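Local coordinates for protein Pcza361.24 (Amycolatopsis orientalis, PDB 3G2M) that probably transfers a methyl group from S-adenosyl-L-methionine to an amine nitrogen of glycopeptide antibiotics during their biosynthesis, at residues Asn162-Tyr173 with Arg250-Leu261; Gly184-Glu194 with Arg281-Val290. All blocks are in the same frame, centred on the assembly; numbering follows the deposited sequence.

Contact 1: Asn162-Tyr173 with Arg250-Leu261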
loop_
_atom_site.group_PDB
_atom_site.type_symbol
_atom_site.label_atom_id
_atom_site.label_comp_id
_atom_site.label_asym_id
_atom_site.label_seq_id
_atom_site.Cartn_x
_atom_site.Cartn_y
_atom_site.Cartn_z
ATOM N N ASN A 162 -7.480 1.103 -7.409
ATOM C CA ASN A 162 -7.021 0.313 -6.262
ATOM C C ASN A 162 -6.375 -1.025 -6.639
ATOM O O ASN A 162 -5.714 -1.647 -5.813
ATOM C CB ASN A 162 -8.152 0.112 -5.237
ATOM C CG ASN A 162 -8.272 1.284 -4.263
ATOM O OD1 ASN A 162 -7.420 1.466 -3.392
ATOM N ND2 ASN A 162 -9.341 2.068 -4.395
ATOM N N GLU A 163 -6.547 -1.459 -7.884
ATOM C CA GLU A 163 -5.876 -2.673 -8.369
ATOM C C GLU A 163 -4.396 -2.427 -8.705
ATOM O O GLU A 163 -3.632 -3.371 -8.917
ATOM C CB GLU A 163 -6.636 -3.262 -9.573
ATOM C CG GLU A 163 -7.913 -3.999 -9.140
ATOM C CD GLU A 163 -8.717 -4.618 -10.273
ATOM O OE1 GLU A 163 -8.372 -4.459 -11.475
ATOM O OE2 GLU A 163 -9.722 -5.288 -9.943
ATOM N N LEU A 164 -3.991 -1.156 -8.728
ATOM C CA LEU A 164 -2.634 -0.773 -9.138
ATOM C C LEU A 164 -1.727 -0.480 -7.943
ATOM O O LEU A 164 -2.129 0.223 -7.009
ATOM C CB LEU A 164 -2.694 0.466 -10.044
ATOM C CG LEU A 164 -3.484 0.415 -11.360
ATOM C CD1 LEU A 164 -3.359 1.753 -12.104
ATOM C CD2 LEU A 164 -3.012 -0.754 -12.245
ATOM N N ASP A 165 -0.503 -1.003 -7.985
ATOM C CA ASP A 165 0.500 -0.688 -6.972
ATOM C C ASP A 165 1.042 0.736 -7.171
ATOM O O ASP A 165 0.620 1.442 -8.092
ATOM C CB ASP A 165 1.624 -1.752 -6.920
ATOM C CG ASP A 165 2.493 -1.787 -8.171
ATOM O OD1 ASP A 165 2.482 -0.832 -8.980
ATOM O OD2 ASP A 165 3.203 -2.800 -8.345
ATOM N N GLU A 166 1.961 1.155 -6.309
ATOM C CA GLU A 166 2.422 2.536 -6.329
ATOM C C GLU A 166 3.027 2.928 -7.677
ATOM O O GLU A 166 2.692 3.983 -8.204
ATOM C CB GLU A 166 3.405 2.835 -5.187
ATOM C CG GLU A 166 3.609 4.354 -4.960
ATOM C CD GLU A 166 4.776 4.672 -4.035
ATOM O OE1 GLU A 166 5.510 3.729 -3.665
ATOM O OE2 GLU A 166 4.965 5.865 -3.687
ATOM N N ALA A 167 3.900 2.075 -8.217
ATOM C CA ALA A 167 4.606 2.348 -9.477
ATOM C C ALA A 167 3.641 2.404 -10.664
ATOM O O ALA A 167 3.767 3.267 -11.545
ATOM C CB ALA A 167 5.709 1.297 -9.715
ATOM N N ASP A 168 2.662 1.505 -10.670
ATOM C CA ASP A 168 1.655 1.478 -11.732
ATOM C C ASP A 168 0.685 2.663 -11.674
ATOM O O ASP A 168 0.230 3.154 -12.714
ATOM C CB ASP A 168 0.904 0.144 -11.734
ATOM C CG ASP A 168 1.733 -0.992 -12.338
ATOM O OD1 ASP A 168 2.747 -0.720 -13.020
ATOM O OD2 ASP A 168 1.357 -2.164 -12.143
ATOM N N ARG A 169 0.357 3.117 -10.465
ATOM C CA ARG A 169 -0.414 4.360 -10.321
ATOM C C ARG A 169 0.348 5.553 -10.922
ATOM O O ARG A 169 -0.256 6.415 -11.556
ATOM C CB ARG A 169 -0.794 4.618 -8.857
ATOM C CG ARG A 169 -1.755 3.545 -8.303
ATOM C CD ARG A 169 -2.435 3.946 -6.979
ATOM N NE ARG A 169 -1.498 4.249 -5.889
ATOM C CZ ARG A 169 -0.974 3.349 -5.058
ATOM N NH1 ARG A 169 -1.240 2.051 -5.206
ATOM N NH2 ARG A 169 -0.151 3.746 -4.091
ATOM N N ARG A 170 1.659 5.603 -10.702
ATOM C CA ARG A 170 2.515 6.611 -11.349
ATOM C C ARG A 170 2.369 6.578 -12.878
ATOM O O ARG A 170 2.268 7.617 -13.516
ATOM C CB ARG A 170 3.986 6.415 -10.965
ATOM C CG ARG A 170 4.393 7.044 -9.633
ATOM C CD ARG A 170 5.914 6.996 -9.424
ATOM N NE ARG A 170 6.297 6.170 -8.281
ATOM C CZ ARG A 170 7.073 5.089 -8.334
ATOM N NH1 ARG A 170 7.600 4.670 -9.483
ATOM N NH2 ARG A 170 7.337 4.431 -7.216
ATOM N N GLY A 171 2.373 5.378 -13.454
ATOM C CA GLY A 171 2.162 5.200 -14.897
ATOM C C GLY A 171 0.784 5.657 -15.337
ATOM O O GLY A 171 0.637 6.251 -16.407
ATOM N N LEU A 172 -0.231 5.370 -14.520
ATOM C CA LEU A 172 -1.587 5.876 -14.747
ATOM C C LEU A 172 -1.622 7.404 -14.811
ATOM O O LEU A 172 -2.156 7.974 -15.769
ATOM C CB LEU A 172 -2.547 5.379 -13.643
ATOM C CG LEU A 172 -3.916 6.063 -13.473
ATOM C CD1 LEU A 172 -4.830 5.788 -14.672
ATOM C CD2 LEU A 172 -4.580 5.592 -12.178
ATOM N N TYR A 173 -1.054 8.060 -13.795
ATOM C CA TYR A 173 -1.112 9.521 -13.705
ATOM C C TYR A 173 -0.437 10.192 -14.913
ATOM O O TYR A 173 -0.971 11.138 -15.492
ATOM C CB TYR A 173 -0.497 10.027 -12.390
ATOM C CG TYR A 173 -1.055 9.409 -11.114
ATOM C CD1 TYR A 173 -2.416 9.120 -10.977
ATOM C CD2 TYR A 173 -0.213 9.140 -10.031
ATOM C CE1 TYR A 173 -2.915 8.560 -9.794
ATOM C CE2 TYR A 173 -0.705 8.580 -8.856
ATOM C CZ TYR A 173 -2.052 8.289 -8.749
ATOM O OH TYR A 173 -2.534 7.726 -7.582
ATOM N N ARG A 250 -6.473 -4.156 -1.946
ATOM C CA ARG A 250 -5.940 -2.853 -1.594
ATOM C C ARG A 250 -7.078 -1.866 -1.403
ATOM O O ARG A 250 -8.029 -1.848 -2.190
ATOM C CB ARG A 250 -5.023 -2.362 -2.717
ATOM C CG ARG A 250 -4.475 -0.950 -2.538
ATOM C CD ARG A 250 -3.610 -0.544 -3.727
ATOM N NE ARG A 250 -2.371 -1.318 -3.804
ATOM C CZ ARG A 250 -2.166 -2.364 -4.603
ATOM N NH1 ARG A 250 -3.119 -2.804 -5.417
ATOM N NH2 ARG A 250 -0.988 -2.972 -4.590
ATOM N N LEU A 251 -6.982 -1.059 -0.349
ATOM C CA LEU A 251 -7.881 0.076 -0.181
ATOM C C LEU A 251 -7.078 1.309 0.190
ATOM O O LEU A 251 -6.604 1.441 1.319
ATOM C CB LEU A 251 -8.986 -0.207 0.854
ATOM C CG LEU A 251 -10.111 0.841 0.938
ATOM C CD1 LEU A 251 -10.903 0.915 -0.365
ATOM C CD2 LEU A 251 -11.046 0.556 2.088
ATOM N N LEU A 252 -6.921 2.204 -0.779
ATOM C CA LEU A 252 -6.193 3.433 -0.556
ATOM C C LEU A 252 -7.112 4.479 0.067
ATOM O O LEU A 252 -8.308 4.573 -0.276
ATOM C CB LEU A 252 -5.613 3.962 -1.875
ATOM C CG LEU A 252 -4.561 3.105 -2.588
ATOM C CD1 LEU A 252 -4.582 3.361 -4.095
ATOM C CD2 LEU A 252 -3.181 3.355 -2.003
ATOM N N ALA A 253 -6.554 5.260 0.983
ATOM C CA ALA A 253 -7.243 6.432 1.501
ATOM C C ALA A 253 -7.352 7.457 0.370
ATOM O O ALA A 253 -6.378 7.671 -0.347
ATOM C CB ALA A 253 -6.461 7.013 2.693
ATOM N N PRO A 254 -8.547 8.066 0.169
ATOM C CA PRO A 254 -8.674 9.122 -0.852
ATOM C C PRO A 254 -7.605 10.214 -0.751
ATOM O O PRO A 254 -7.094 10.665 -1.777
ATOM C CB PRO A 254 -10.076 9.699 -0.584
ATOM C CG PRO A 254 -10.835 8.519 -0.030
ATOM C CD PRO A 254 -9.838 7.789 0.831
ATOM N N ASP A 255 -7.250 10.618 0.470
ATOM C CA ASP A 255 -6.234 11.663 0.669
ATOM C C ASP A 255 -4.840 11.227 0.197
ATOM O O ASP A 255 -4.043 12.067 -0.230
ATOM C CB ASP A 255 -6.183 12.132 2.135
ATOM C CG ASP A 255 -7.393 12.990 2.531
ATOM O OD1 ASP A 255 -8.056 13.569 1.644
ATOM O OD2 ASP A 255 -7.687 13.079 3.741
ATOM N N GLN A 256 -4.555 9.926 0.268
ATOM C CA GLN A 256 -3.296 9.370 -0.255
ATOM C C GLN A 256 -3.213 9.494 -1.790
ATOM O O GLN A 256 -2.188 9.913 -2.329
ATOM C CB GLN A 256 -3.102 7.905 0.182
ATOM C CG GLN A 256 -1.932 7.160 -0.514
ATOM C CD GLN A 256 -0.556 7.708 -0.133
ATOM O OE1 GLN A 256 -0.370 8.244 0.954
ATOM N NE2 GLN A 256 0.411 7.558 -1.028
ATOM N N VAL A 257 -4.289 9.126 -2.481
ATOM C CA VAL A 257 -4.357 9.286 -3.943
ATOM C C VAL A 257 -4.255 10.766 -4.329
ATOM O O VAL A 257 -3.575 11.112 -5.295
ATOM C CB VAL A 257 -5.638 8.651 -4.548
ATOM C CG1 VAL A 257 -5.750 8.936 -6.065
ATOM C CG2 VAL A 257 -5.673 7.151 -4.283
ATOM N N VAL A 258 -4.923 11.635 -3.570
ATOM C CA VAL A 258 -4.773 13.084 -3.769
ATOM C C VAL A 258 -3.295 13.520 -3.673
ATOM O O VAL A 258 -2.803 14.219 -4.563
ATOM C CB VAL A 258 -5.674 13.916 -2.812
ATOM C CG1 VAL A 258 -5.264 15.383 -2.814
ATOM C CG2 VAL A 258 -7.143 13.781 -3.213
ATOM N N ARG A 259 -2.594 13.095 -2.616
ATOM C CA ARG A 259 -1.157 13.419 -2.451
ATOM C C ARG A 259 -0.326 12.943 -3.650
ATOM O O ARG A 259 0.580 13.645 -4.117
ATOM C CB ARG A 259 -0.591 12.841 -1.143
ATOM C CG ARG A 259 -1.163 13.480 0.131
ATOM C CD ARG A 259 -0.450 13.007 1.402
ATOM N NE ARG A 259 -0.754 11.621 1.776
ATOM C CZ ARG A 259 -1.751 11.250 2.583
ATOM N NH1 ARG A 259 -2.570 12.152 3.117
ATOM N NH2 ARG A 259 -1.924 9.964 2.864
ATOM N N GLU A 260 -0.647 11.748 -4.146
ATOM C CA GLU A 260 0.040 11.180 -5.302
ATOM C C GLU A 260 -0.245 11.958 -6.590
ATOM O O GLU A 260 0.661 12.189 -7.397
ATOM C CB GLU A 260 -0.342 9.704 -5.482
ATOM C CG GLU A 260 0.180 8.779 -4.388
ATOM C CD GLU A 260 -0.253 7.334 -4.581
ATOM O OE1 GLU A 260 -0.694 6.984 -5.698
ATOM O OE2 GLU A 260 -0.146 6.549 -3.612
ATOM N N LEU A 261 -1.506 12.344 -6.783
ATOM C CA LEU A 261 -1.890 13.161 -7.931
ATOM C C LEU A 261 -1.104 14.476 -7.966
ATOM O O LEU A 261 -0.561 14.851 -9.007
ATOM C CB LEU A 261 -3.396 13.426 -7.925
ATOM C CG LEU A 261 -4.270 12.239 -8.338
ATOM C CD1 LEU A 261 -5.713 12.484 -7.909
ATOM C CD2 LEU A 261 -4.174 12.017 -9.845
HETATM O O HOH W 1 -9.763 4.066 -2.408
HETATM O O HOH W 2 1.798 6.238 -6.996
HETATM O O HOH W 3 -0.049 0.417 -3.196
#
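The carboxylate of Glu-260 is gripped by two residues of helix 166-173, and both its oxygens are shared. Arg-169 meets it side-on with two nitrogens. Arg-169 NE donates to Glu-260 OE1 at 2.9 Å, nearly straight at 174°, on the syn lone pair. NH2 of Arg-169 donates to OE2 of Glu-260 at 2.8 Å, the two planes nearly coplanar. Tyr-173 OH gives a second bond to Glu-260 OE1, 2.7 Å, from the anti side and out of the carboxylate plane. Gln-256 NE2, one turn back from Glu-260 on helix 254-261, donates to the anti lone pair of OE2. Four donors thus fix the rotation of a buried carboxylate and would probably help keep it ionised. The chi1 of Tyr-173 (-54°) sends its ring toward helix 254-261, with Glu-260 OE1 at the ring edge, near its plane. The ring and carboxylate planes are turned well apart. Tyr-173 CD1 lies 3.6 Å from Leu-261 CD2.

The Arg-169 guanidinium has Leu-252 CD1 over one face and Glu-166 CA over the other. Arg-169 NH1 donates back to Leu-164 O. Water 3 joins that NH1 to Arg-250 NE.

Asn-162 binds the strand end at two points. Asn-162 OD1 accepts from Leu-252 N at 2.8 Å, and Asn-162 O accepts from Arg-250 NH1 at 2.9 Å in the guanidinium plane. Leu-164 O and Asp-165 CA lie over one face of that guanidinium. Asp-165 caps helix 166-179 by accepting from Asp-168 N. The two helix segments cross at -57° with axes 11.1 Å apart. The contact ties the loop before helix 166-179 to the end of strand 244-252 in the three-stranded sheet. Its helices belong to the layer over one face of the central sheet of a class I, Rossmann-like methyltransferase.

Contact 2: Gly184-Glu194 with Arg281-Val290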
loop_
_atom_site.group_PDB
_atom_site.type_symbol
_atom_site.label_atom_id
_atom_site.label_comp_id
_atom_site.label_asym_id
_atom_site.label_seq_id
_atom_site.Cartn_x
_atom_site.Cartn_y
_atom_site.Cartn_z
ATOM N N GLY A 184 -8.725 19.961 -19.922
ATOM C CA GLY A 184 -9.422 18.698 -19.681
ATOM C C GLY A 184 -9.353 18.272 -18.223
ATOM O O GLY A 184 -8.426 18.647 -17.500
ATOM N N LYS A 185 -10.334 17.494 -17.781
ATOM C CA LYS A 185 -10.337 17.024 -16.395
ATOM C C LYS A 185 -10.252 15.505 -16.205
ATOM O O LYS A 185 -10.776 14.717 -17.005
ATOM C CB LYS A 185 -11.477 17.645 -15.570
ATOM C CG LYS A 185 -12.890 17.459 -16.096
ATOM C CD LYS A 185 -13.836 18.525 -15.490
ATOM C CE LYS A 185 -13.683 18.641 -13.962
ATOM N NZ LYS A 185 -14.438 19.806 -13.400
ATOM N N PHE A 186 -9.552 15.130 -15.138
ATOM C CA PHE A 186 -9.387 13.750 -14.713
ATOM C C PHE A 186 -10.268 13.547 -13.489
ATOM O O PHE A 186 -10.066 14.189 -12.459
ATOM C CB PHE A 186 -7.908 13.493 -14.377
ATOM C CG PHE A 186 -7.592 12.070 -13.983
ATOM C CD1 PHE A 186 -8.403 11.002 -14.382
ATOM C CD2 PHE A 186 -6.439 11.793 -13.243
ATOM C CE1 PHE A 186 -8.094 9.695 -14.021
ATOM C CE2 PHE A 186 -6.113 10.480 -12.887
ATOM C CZ PHE A 186 -6.938 9.435 -13.269
ATOM N N LEU A 187 -11.262 12.674 -13.613
ATOM C CA LEU A 187 -12.191 12.410 -12.515
ATOM C C LEU A 187 -11.971 11.018 -11.972
ATOM O O LEU A 187 -11.878 10.058 -12.736
ATOM C CB LEU A 187 -13.652 12.542 -12.968
ATOM C CG LEU A 187 -14.299 13.865 -13.401
ATOM C CD1 LEU A 187 -14.391 14.854 -12.269
ATOM C CD2 LEU A 187 -13.619 14.503 -14.587
ATOM N N LEU A 188 -11.897 10.914 -10.649
ATOM C CA LEU A 188 -11.723 9.626 -9.990
ATOM C C LEU A 188 -12.758 9.445 -8.883
ATOM O O LEU A 188 -13.074 10.390 -8.166
ATOM C CB LEU A 188 -10.317 9.510 -9.375
ATOM C CG LEU A 188 -9.050 9.941 -10.117
ATOM C CD1 LEU A 188 -8.759 11.421 -9.903
ATOM C CD2 LEU A 188 -7.862 9.110 -9.607
ATOM N N SER A 189 -13.302 8.240 -8.761
ATOM C CA SER A 189 -14.005 7.866 -7.542
ATOM C C SER A 189 -13.060 7.026 -6.698
ATOM O O SER A 189 -12.241 6.278 -7.242
ATOM C CB SER A 189 -15.292 7.107 -7.837
ATOM O OG SER A 189 -15.029 5.827 -8.379
ATOM N N LEU A 190 -13.157 7.172 -5.378
ATOM C CA LEU A 190 -12.281 6.467 -4.445
ATOM C C LEU A 190 -13.076 6.082 -3.216
ATOM O O LEU A 190 -13.634 6.954 -2.551
ATOM C CB LEU A 190 -11.102 7.356 -4.013
ATOM C CG LEU A 190 -10.162 7.895 -5.110
ATOM C CD1 LEU A 190 -9.300 9.039 -4.593
ATOM C CD2 LEU A 190 -9.300 6.794 -5.688
ATOM N N ALA A 191 -13.112 4.787 -2.916
ATOM C CA ALA A 191 -13.749 4.290 -1.696
ATOM C C ALA A 191 -13.048 4.843 -0.453
ATOM O O ALA A 191 -11.815 4.934 -0.418
ATOM C CB ALA A 191 -13.753 2.774 -1.680
HETATM N N MSE A 192 -13.846 5.201 0.555
HETATM C CA MSE A 192 -13.373 5.879 1.760
HETATM C C MSE A 192 -13.790 5.080 2.992
HETATM O O MSE A 192 -14.972 5.031 3.338
HETATM C CB MSE A 192 -13.922 7.319 1.829
HETATM C CG MSE A 192 -13.512 8.138 3.080
HETATM SE SE MSE A 192 -14.300 9.959 3.167
HETATM C CE MSE A 192 -16.167 9.456 3.357
ATOM N N SER A 193 -12.810 4.457 3.643
ATOM C CA SER A 193 -13.047 3.656 4.845
ATOM C C SER A 193 -13.371 4.545 6.036
ATOM O O SER A 193 -13.196 5.765 5.974
ATOM C CB SER A 193 -11.809 2.829 5.179
ATOM O OG SER A 193 -10.762 3.670 5.627
ATOM N N GLU A 194 -13.823 3.928 7.126
ATOM C CA GLU A 194 -14.053 4.661 8.369
ATOM C C GLU A 194 -12.772 5.351 8.852
ATOM O O GLU A 194 -12.812 6.519 9.229
ATOM C CB GLU A 194 -14.635 3.753 9.458
ATOM C CG GLU A 194 -15.279 4.527 10.603
ATOM C CD GLU A 194 -15.777 3.642 11.740
ATOM O OE1 GLU A 194 -16.041 2.437 11.514
ATOM O OE2 GLU A 194 -15.907 4.166 12.868
ATOM N N ARG A 281 -24.258 6.113 4.714
ATOM C CA ARG A 281 -22.972 6.770 4.939
ATOM C C ARG A 281 -22.285 7.085 3.616
ATOM O O ARG A 281 -22.276 6.262 2.697
ATOM C CB ARG A 281 -22.049 5.909 5.819
ATOM C CG ARG A 281 -20.706 6.579 6.155
ATOM C CD ARG A 281 -19.729 5.644 6.862
ATOM N NE ARG A 281 -19.080 4.708 5.946
ATOM C CZ ARG A 281 -17.830 4.817 5.494
ATOM N NH1 ARG A 281 -17.049 5.827 5.860
ATOM N NH2 ARG A 281 -17.354 3.900 4.667
ATOM N N LYS A 282 -21.735 8.290 3.521
ATOM C CA LYS A 282 -20.875 8.649 2.405
ATOM C C LYS A 282 -19.612 7.787 2.495
ATOM O O LYS A 282 -18.842 7.894 3.452
ATOM C CB LYS A 282 -20.566 10.150 2.423
ATOM C CG LYS A 282 -21.800 11.021 2.147
ATOM C CD LYS A 282 -21.473 12.505 2.189
ATOM C CE LYS A 282 -22.513 13.333 1.439
ATOM N NZ LYS A 282 -23.809 13.436 2.162
ATOM N N ASP A 283 -19.440 6.898 1.520
ATOM C CA ASP A 283 -18.371 5.899 1.551
ATOM C C ASP A 283 -17.442 5.985 0.335
ATOM O O ASP A 283 -16.713 5.041 0.030
ATOM C CB ASP A 283 -18.967 4.489 1.670
ATOM C CG ASP A 283 -19.861 4.124 0.496
ATOM O OD1 ASP A 283 -20.170 5.000 -0.332
ATOM O OD2 ASP A 283 -20.265 2.948 0.403
HETATM N N MSE A 284 -17.472 7.131 -0.332
HETATM C CA MSE A 284 -16.724 7.340 -1.555
HETATM C C MSE A 284 -16.465 8.821 -1.754
HETATM O O MSE A 284 -17.236 9.656 -1.284
HETATM C CB MSE A 284 -17.521 6.787 -2.734
HETATM C CG MSE A 284 -16.710 6.479 -3.956
HETATM SE SE MSE A 284 -17.726 5.224 -5.040
HETATM C CE MSE A 284 -17.197 3.573 -4.134
ATOM N N VAL A 285 -15.385 9.135 -2.466
ATOM C CA VAL A 285 -14.995 10.511 -2.762
ATOM C C VAL A 285 -14.841 10.685 -4.284
ATOM O O VAL A 285 -14.191 9.865 -4.947
ATOM C CB VAL A 285 -13.668 10.897 -2.027
ATOM C CG1 VAL A 285 -13.237 12.315 -2.364
ATOM C CG2 VAL A 285 -13.828 10.761 -0.524
ATOM N N LEU A 286 -15.472 11.728 -4.827
ATOM C CA LEU A 286 -15.267 12.111 -6.219
ATOM C C LEU A 286 -14.212 13.205 -6.289
ATOM O O LEU A 286 -14.432 14.327 -5.823
ATOM C CB LEU A 286 -16.577 12.573 -6.882
ATOM C CG LEU A 286 -16.790 12.332 -8.390
ATOM C CD1 LEU A 286 -15.774 13.080 -9.257
ATOM C CD2 LEU A 286 -16.824 10.839 -8.764
ATOM N N VAL A 287 -13.073 12.862 -6.887
ATOM C CA VAL A 287 -11.909 13.747 -6.968
ATOM C C VAL A 287 -11.817 14.333 -8.376
ATOM O O VAL A 287 -11.930 13.605 -9.361
ATOM C CB VAL A 287 -10.599 12.977 -6.609
ATOM C CG1 VAL A 287 -9.346 13.811 -6.891
ATOM C CG2 VAL A 287 -10.619 12.520 -5.147
ATOM N N GLU A 288 -11.641 15.651 -8.466
ATOM C CA GLU A 288 -11.431 16.324 -9.754
ATOM C C GLU A 288 -10.010 16.857 -9.823
ATOM O O GLU A 288 -9.565 17.575 -8.918
ATOM C CB GLU A 288 -12.397 17.493 -9.931
ATOM C CG GLU A 288 -13.861 17.111 -10.012
ATOM C CD GLU A 288 -14.763 18.293 -9.783
ATOM O OE1 GLU A 288 -14.675 19.257 -10.582
ATOM O OE2 GLU A 288 -15.541 18.263 -8.801
ATOM N N ALA A 289 -9.305 16.524 -10.901
ATOM C CA ALA A 289 -7.924 16.970 -11.063
ATOM C C ALA A 289 -7.674 17.520 -12.456
ATOM O O ALA A 289 -8.217 17.018 -13.446
ATOM C CB ALA A 289 -6.946 15.840 -10.750
ATOM N N VAL A 290 -6.842 18.553 -12.520
ATOM C CA VAL A 290 -6.469 19.184 -13.788
ATOM C C VAL A 290 -4.968 19.470 -13.822
ATOM O O VAL A 290 -4.313 19.501 -12.780
ATOM C CB VAL A 290 -7.253 20.509 -14.028
ATOM C CG1 VAL A 290 -8.762 20.247 -14.113
ATOM C CG2 VAL A 290 -6.934 21.552 -12.938
#
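The guanidinium of Arg-281 has Asp-283 CA over one face, and Met-192 O and Ser-193 O near its edge. NH2 of Arg-281 donates to Met-192 O at 3.0 Å; the bond from NH1 to the same oxygen is weak. Glu-197 forms a salt bridge with NH1. The Phe-186 ring carries Leu-188 CG over one face.

Strands 184-191 and 284-290 run antiparallel. Phe-186/Ala-289, Leu-188/Val-287 and Leu-190/Val-285 are hydrogen-bonded pairs. On their face, which is apolar, Leu-188 CD1 meets Val-287 CG1 at 3.9 Å, and Leu-190 CD1 meets Val-287 CG2 at 3.8 Å. On the other face, Leu-187 CD1 touches Leu-286 CD1 at 3.8 Å beside Phe-75, and Ser-189 OG is hydrogen-bonded to Glu-71 and Ser-158 N. Past the strand, extended chi1 and chi2 (179°, -178°) carry the SE of selenomethionine Met-192 to 3.8 Å from Val-285 CG2; the bend at chi3 swings only CE, toward Lys-282 O.

Lys-185 NZ reaches Glu-288 OE1 in a salt bridge at 2.9 Å, on the anti side and out of the carboxylate plane. The paired strands thus offer an apolar face to helix 254-263, and a mixed one that places Ser-189 near cofactor-binding Ser-157.

Contact 2 is part of the seven-stranded sheet, and contact 1 lies against one face of it. Their centres are about 12 Å apart. They touch through packing: Val-257 CB lies 3.7 Å from Leu-190 CD1, Leu-251 CD1 lies 3.6 Å from Ala-191 CB, and Pro-254 CG lies 3.8 Å from Val-285 CG2. Along the chain their segments alternate. Both approach the cofactor site, which is empty in this chain. In contact 1 the side chain of Leu-164 is about 4 Å from that of Met-142; in contact 2 that of Ser-189 is about 4 Å from that of Ser-157. Met-142 and Ser-157 bind S-adenosyl-L-methionine. Both contacts touch the second subunit, where His-221 packs on Leu-251 and Ser-193.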